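Local structure of membrane-bound protease PH1510 (Pyrococcus horikoshii OT3, 3WWV) at residues I11-T16 with K28-L33; L33-S38 with G57-V62. The protein is a membrane-bound serine protease that cleaves preferentially near hydrophobic or aromatic residues, the present piece being its C-terminal NfeD-like domain. One frame throughout, in Å; residues are numbered along the deposited sequence.

Contact 1. Residues I11-T16 with K28-L33; sequences IGLIGT and KVRGEL
The guanidinium of R30 has L13 CD1 over one face, 4.2 Å above the plane and set toward the rim, so a leucine methyl, not a polar group, meets that side of the charge. From within its own turn the same group is engaged at NH2, which forms a salt bridge with E32 OE2 at 2.6 Å. L13 and V29 cross obliquely, CD1 of L13 touching CG1 of V29 at 3.7 Å. The two methyls of V29 divide the contact: CG1 (chi1 173°) meets L13, while CG2 lies against G15 CA. A side chain at G15 would clash with that second methyl and with K28 O, which makes glycine the fitting residue there.

T16 and K28 form an antiparallel hydrogen-bonded pair, joining strands 14-19 and 24-29 of a hairpin in the OB-fold barrel of this NfeD-like domain. Of the two bonds, K28 N to T16 O is the straighter, 2.8 Å with 171° at the hydrogen and lying in the carbonyl plane; T16 N to K28 O spans 3.0 Å. On the I14 side of G15 a water takes over from direct backbone bonds, donating to I14 O and accepting from R30 N in the turn.

V29 to E32 is a type II' turn leading into strand 32-38. The K28 side chain, bent at its last torsion, reaches forward to this turn, where NZ hydrogen-bonds G31 O at 3.0 Å from above the carbonyl plane. T16 OG1 is hydrogen-bonded to K49 NZ of strand 49-56, while M10 of helix 7-10 packs on V29 and R30.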
loop_
_atom_site.group_PDB
_atom_site.type_symbol
_atom_site.label_atom_id
_atom_site.label_comp_id
_atom_site.label_asym_id
_atom_site.label_seq_id
_atom_site.Cartn_x
_atom_site.Cartn_y
_atom_site.Cartn_z
ATOM N N ILE A 11 -1.354 -6.971 2.743
ATOM C CA ILE A 11 -0.939 -5.785 2.018
ATOM C C ILE A 11 -1.973 -5.391 0.952
ATOM O O ILE A 11 -2.439 -6.223 0.170
ATOM C CB ILE A 11 0.506 -5.935 1.471
ATOM C CG1 ILE A 11 1.489 -5.946 2.646
ATOM C CG2 ILE A 11 0.859 -4.793 0.527
ATOM C CD1 ILE A 11 2.929 -6.224 2.271
ATOM N N GLY A 12 -2.360 -4.120 0.957
ATOM C CA GLY A 12 -3.365 -3.627 0.020
ATOM C C GLY A 12 -4.756 -3.497 0.601
ATOM O O GLY A 12 -5.589 -2.796 0.036
ATOM N N LEU A 13 -5.020 -4.176 1.718
ATOM C CA LEU A 13 -6.344 -4.114 2.358
ATOM C C LEU A 13 -6.619 -2.756 3.000
ATOM O O LEU A 13 -5.689 -2.027 3.365
ATOM C CB LEU A 13 -6.506 -5.213 3.420
ATOM C CG LEU A 13 -6.575 -6.669 2.940
ATOM C CD1 LEU A 13 -6.675 -7.633 4.111
ATOM C CD2 LEU A 13 -7.724 -6.888 1.962
ATOM N N ILE A 14 -7.905 -2.437 3.151
ATOM C CA ILE A 14 -8.336 -1.242 3.868
ATOM C C ILE A 14 -8.774 -1.640 5.282
ATOM O O ILE A 14 -9.310 -2.727 5.494
ATOM C CB ILE A 14 -9.444 -0.471 3.095
ATOM C CG1 ILE A 14 -9.526 0.988 3.551
ATOM C CG2 ILE A 14 -10.797 -1.165 3.220
ATOM C CD1 ILE A 14 -10.420 1.869 2.690
ATOM N N GLY A 15 -8.501 -0.768 6.240
ATOM C CA GLY A 15 -8.959 -0.944 7.608
ATOM C C GLY A 15 -9.409 0.369 8.224
ATOM O O GLY A 15 -9.396 1.423 7.575
ATOM N N THR A 16 -9.814 0.311 9.486
ATOM C CA THR A 16 -10.287 1.493 10.178
ATOM C C THR A 16 -9.536 1.563 11.484
ATOM O O THR A 16 -9.367 0.542 12.157
ATOM C CB THR A 16 -11.797 1.398 10.438
ATOM O OG1 THR A 16 -12.456 1.039 9.219
ATOM C CG2 THR A 16 -12.363 2.724 10.932
ATOM N N LYS A 28 -8.749 -2.172 12.745
ATOM C CA LYS A 28 -9.582 -3.305 12.410
ATOM C C LYS A 28 -9.490 -3.553 10.910
ATOM O O LYS A 28 -9.779 -2.665 10.112
ATOM C CB LYS A 28 -11.026 -3.062 12.847
ATOM C CG LYS A 28 -11.788 -4.345 13.156
ATOM C CD LYS A 28 -13.118 -4.044 13.838
ATOM C CE LYS A 28 -13.822 -5.317 14.289
ATOM N NZ LYS A 28 -13.100 -5.990 15.407
ATOM N N VAL A 29 -9.040 -4.743 10.532
ATOM C CA VAL A 29 -8.991 -5.126 9.128
ATOM C C VAL A 29 -9.722 -6.444 8.980
ATOM O O VAL A 29 -9.372 -7.427 9.642
ATOM C CB VAL A 29 -7.553 -5.253 8.586
ATOM C CG1 VAL A 29 -7.562 -5.827 7.180
ATOM C CG2 VAL A 29 -6.871 -3.899 8.570
ATOM N N ARG A 30 -10.713 -6.450 8.082
ATOM C CA ARG A 30 -11.739 -7.491 8.005
ATOM C C ARG A 30 -12.471 -7.485 9.355
ATOM O O ARG A 30 -13.024 -6.454 9.752
ATOM C CB ARG A 30 -11.140 -8.861 7.641
ATOM C CG ARG A 30 -10.430 -8.886 6.291
ATOM C CD ARG A 30 -9.526 -10.105 6.134
ATOM N NE ARG A 30 -8.435 -10.133 7.114
ATOM C CZ ARG A 30 -7.413 -10.989 7.098
ATOM N NH1 ARG A 30 -7.304 -11.914 6.151
ATOM N NH2 ARG A 30 -6.485 -10.917 8.038
ATOM N N GLY A 31 -12.458 -8.597 10.077
ATOM C CA GLY A 31 -13.056 -8.606 11.402
ATOM C C GLY A 31 -12.024 -8.516 12.507
ATOM O O GLY A 31 -12.378 -8.326 13.668
ATOM N N GLU A 32 -10.750 -8.643 12.136
ATOM C CA GLU A 32 -9.651 -8.802 13.088
ATOM C C GLU A 32 -9.087 -7.487 13.597
ATOM O O GLU A 32 -8.939 -6.521 12.842
ATOM C CB GLU A 32 -8.490 -9.575 12.447
ATOM C CG GLU A 32 -8.735 -11.036 12.109
ATOM C CD GLU A 32 -7.471 -11.703 11.576
ATOM O OE1 GLU A 32 -6.614 -12.127 12.395
ATOM O OE2 GLU A 32 -7.326 -11.798 10.334
ATOM N N LEU A 33 -8.731 -7.475 14.877
ATOM C CA LEU A 33 -7.952 -6.385 15.439
ATOM C C LEU A 33 -6.475 -6.628 15.179
ATOM O O LEU A 33 -5.974 -7.733 15.400
ATOM C CB LEU A 33 -8.183 -6.265 16.937
ATOM C CG LEU A 33 -9.515 -5.743 17.464
ATOM C CD1 LEU A 33 -9.447 -5.722 18.984
ATOM C CD2 LEU A 33 -9.828 -4.358 16.917
HETATM O O HOH W 1 -11.577 -4.123 6.498
#

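Contact 2. Residues L33-S38 with G57-V62; sequences LWKARS and GLTLIV
W34 and L60 meet at about a right angle, the leucine's branched end lying over one face of the indole. CD1 of L60 rests 3.4 Å above the ring plane toward the rim and also touches W34 CB at 3.6 Å, while CD2 makes a CH-pi contact with the six-membered ring, 4.2 Å from its centroid. The torsion of W34 (chi1 -77°) sets CG beside the backbone N and turns the indole toward L58 and L60, which puts L58 O in the ring plane at its edge, 3.2 Å from CE3. Cut back to an alanine, W34 would probably leave the L60 methyls without their aromatic surface and open a gap beside L58.

On the face carrying T59 and I61 the orientations differ. R37 runs side by side with I61, both pointing the same way, and crosses T59 at about a right angle. Its CG stands anti to the backbone N (chi1 -175°), and the chain bends at chi3, bringing NH2 to 3.8 Å from I61 CD1, with I61 CG1 over one guanidinium face. D56 takes the charge in a salt bridge at NH2.

The backbones are parallel: K35 O accepts from L60 N at 2.9 Å, L60 O from R37 N at 2.8 Å, nearly along the C=O axis, and R37 O from V62 N at 3.0 Å.

A36, L60 and V62 share the opposite face and pack with I27 of strand 24-29. M10 of helix 7-10 touches W34 and L60, and strand 49-56 borders strand 59-64 on its other edge.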
loop_
_atom_site.group_PDB
_atom_site.type_symbol
_atom_site.label_atom_id
_atom_site.label_comp_id
_atom_site.label_asym_id
_atom_site.label_seq_id
_atom_site.Cartn_x
_atom_site.Cartn_y
_atom_site.Cartn_z
ATOM N N LEU A 33 -8.731 -7.475 14.877
ATOM C CA LEU A 33 -7.952 -6.385 15.439
ATOM C C LEU A 33 -6.475 -6.628 15.179
ATOM O O LEU A 33 -5.974 -7.733 15.400
ATOM C CB LEU A 33 -8.183 -6.265 16.937
ATOM C CG LEU A 33 -9.515 -5.743 17.464
ATOM C CD1 LEU A 33 -9.447 -5.722 18.984
ATOM C CD2 LEU A 33 -9.828 -4.358 16.917
ATOM N N TRP A 34 -5.780 -5.587 14.717
ATOM C CA TRP A 34 -4.340 -5.640 14.485
ATOM C C TRP A 34 -3.593 -4.458 15.103
ATOM O O TRP A 34 -4.107 -3.339 15.144
ATOM C CB TRP A 34 -4.054 -5.641 12.989
ATOM C CG TRP A 34 -4.284 -6.932 12.318
ATOM C CD1 TRP A 34 -5.468 -7.421 11.861
ATOM C CD2 TRP A 34 -3.287 -7.906 11.982
ATOM N NE1 TRP A 34 -5.277 -8.644 11.273
ATOM C CE2 TRP A 34 -3.947 -8.968 11.337
ATOM C CE3 TRP A 34 -1.900 -7.985 12.176
ATOM C CZ2 TRP A 34 -3.266 -10.106 10.879
ATOM C CZ3 TRP A 34 -1.223 -9.109 11.717
ATOM C CH2 TRP A 34 -1.906 -10.154 11.078
ATOM N N LYS A 35 -2.369 -4.719 15.566
ATOM C CA LYS A 35 -1.432 -3.659 15.887
ATOM C C LYS A 35 -1.053 -3.009 14.567
ATOM O O LYS A 35 -0.906 -3.696 13.553
ATOM C CB LYS A 35 -0.182 -4.215 16.559
ATOM C CG LYS A 35 -0.354 -4.620 18.011
ATOM C CD LYS A 35 0.951 -5.172 18.573
ATOM C CE LYS A 35 0.971 -5.094 20.094
ATOM N NZ LYS A 35 2.320 -4.724 20.622
ATOM N N ALA A 36 -0.907 -1.688 14.574
ATOM C CA ALA A 36 -0.591 -0.952 13.358
ATOM C C ALA A 36 0.271 0.264 13.653
ATOM O O ALA A 36 0.286 0.772 14.781
ATOM C CB ALA A 36 -1.863 -0.548 12.617
ATOM N N ARG A 37 0.985 0.714 12.624
ATOM C CA ARG A 37 1.921 1.832 12.722
ATOM C C ARG A 37 1.814 2.635 11.425
ATOM O O ARG A 37 1.887 2.060 10.347
ATOM C CB ARG A 37 3.343 1.279 12.913
ATOM C CG ARG A 37 4.429 2.311 13.155
ATOM C CD ARG A 37 5.712 1.674 13.688
ATOM N NE ARG A 37 6.513 0.998 12.657
ATOM C CZ ARG A 37 6.921 -0.278 12.703
ATOM N NH1 ARG A 37 6.621 -1.072 13.728
ATOM N NH2 ARG A 37 7.648 -0.764 11.709
ATOM N N SER A 38 1.611 3.944 11.516
ATOM C CA SER A 38 1.561 4.757 10.307
ATOM C C SER A 38 2.965 4.925 9.753
ATOM O O SER A 38 3.904 5.146 10.515
ATOM C CB SER A 38 0.926 6.115 10.564
ATOM O OG SER A 38 1.674 6.842 11.510
ATOM N N GLY A 57 6.683 -7.910 11.386
ATOM C CA GLY A 57 6.240 -8.951 12.303
ATOM C C GLY A 57 4.728 -9.037 12.232
ATOM O O GLY A 57 4.174 -9.232 11.159
ATOM N N LEU A 58 4.068 -8.850 13.367
ATOM C CA LEU A 58 2.613 -8.824 13.438
ATOM C C LEU A 58 2.031 -7.400 13.451
ATOM O O LEU A 58 0.836 -7.211 13.713
ATOM C CB LEU A 58 2.135 -9.606 14.673
ATOM C CG LEU A 58 2.469 -11.101 14.734
ATOM C CD1 LEU A 58 2.144 -11.660 16.111
ATOM C CD2 LEU A 58 1.750 -11.886 13.634
ATOM N N THR A 59 2.867 -6.401 13.170
ATOM C CA THR A 59 2.418 -5.008 13.136
ATOM C C THR A 59 2.192 -4.562 11.685
ATOM O O THR A 59 3.105 -4.632 10.859
ATOM C CB THR A 59 3.429 -4.067 13.840
ATOM O OG1 THR A 59 3.630 -4.500 15.192
ATOM C CG2 THR A 59 2.937 -2.621 13.860
ATOM N N LEU A 60 0.978 -4.114 11.379
ATOM C CA LEU A 60 0.657 -3.599 10.036
ATOM C C LEU A 60 1.155 -2.168 9.857
ATOM O O LEU A 60 0.968 -1.328 10.733
ATOM C CB LEU A 60 -0.851 -3.658 9.775
ATOM C CG LEU A 60 -1.519 -5.011 9.958
ATOM C CD1 LEU A 60 -3.010 -4.908 9.670
ATOM C CD2 LEU A 60 -0.873 -6.056 9.064
ATOM N N ILE A 61 1.799 -1.904 8.722
ATOM C CA ILE A 61 2.257 -0.555 8.378
ATOM C C ILE A 61 1.270 0.014 7.383
ATOM O O ILE A 61 0.922 -0.631 6.395
ATOM C CB ILE A 61 3.705 -0.562 7.861
ATOM C CG1 ILE A 61 4.626 -1.033 8.995
ATOM C CG2 ILE A 61 4.149 0.824 7.388
ATOM C CD1 ILE A 61 5.859 -1.746 8.503
ATOM N N VAL A 62 0.781 1.214 7.678
ATOM C CA VAL A 62 -0.380 1.768 6.999
ATOM C C VAL A 62 -0.111 3.222 6.657
ATOM O O VAL A 62 0.709 3.878 7.317
ATOM C CB VAL A 62 -1.656 1.675 7.874
ATOM C CG1 VAL A 62 -1.959 0.236 8.277
ATOM C CG2 VAL A 62 -1.546 2.538 9.118
#

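In the fold
Strand 32-38 ties the contacts together: contact 1 ends in the turn that leads into it, and contact 2 pairs it with strand 59-64. Both are partly buried, but contact 2 lies nearer the centre of the chain and buries more than twice the surface. Its parallel strands carry apolar A36, L60 and V62 on one face and R37, T59 and I61 on the other. Contact 1, an antiparallel hairpin pairing with one hydrogen-bonded pair, keeps its charged K28, R30 and E32 on the surface. F40 of the second subunit packs on I11, and R66 of that subunit hydrogen-bonds I11 O and packs on L13. V29 CG2 and L60 CD1, 4.1 Å apart, join their apolar parts.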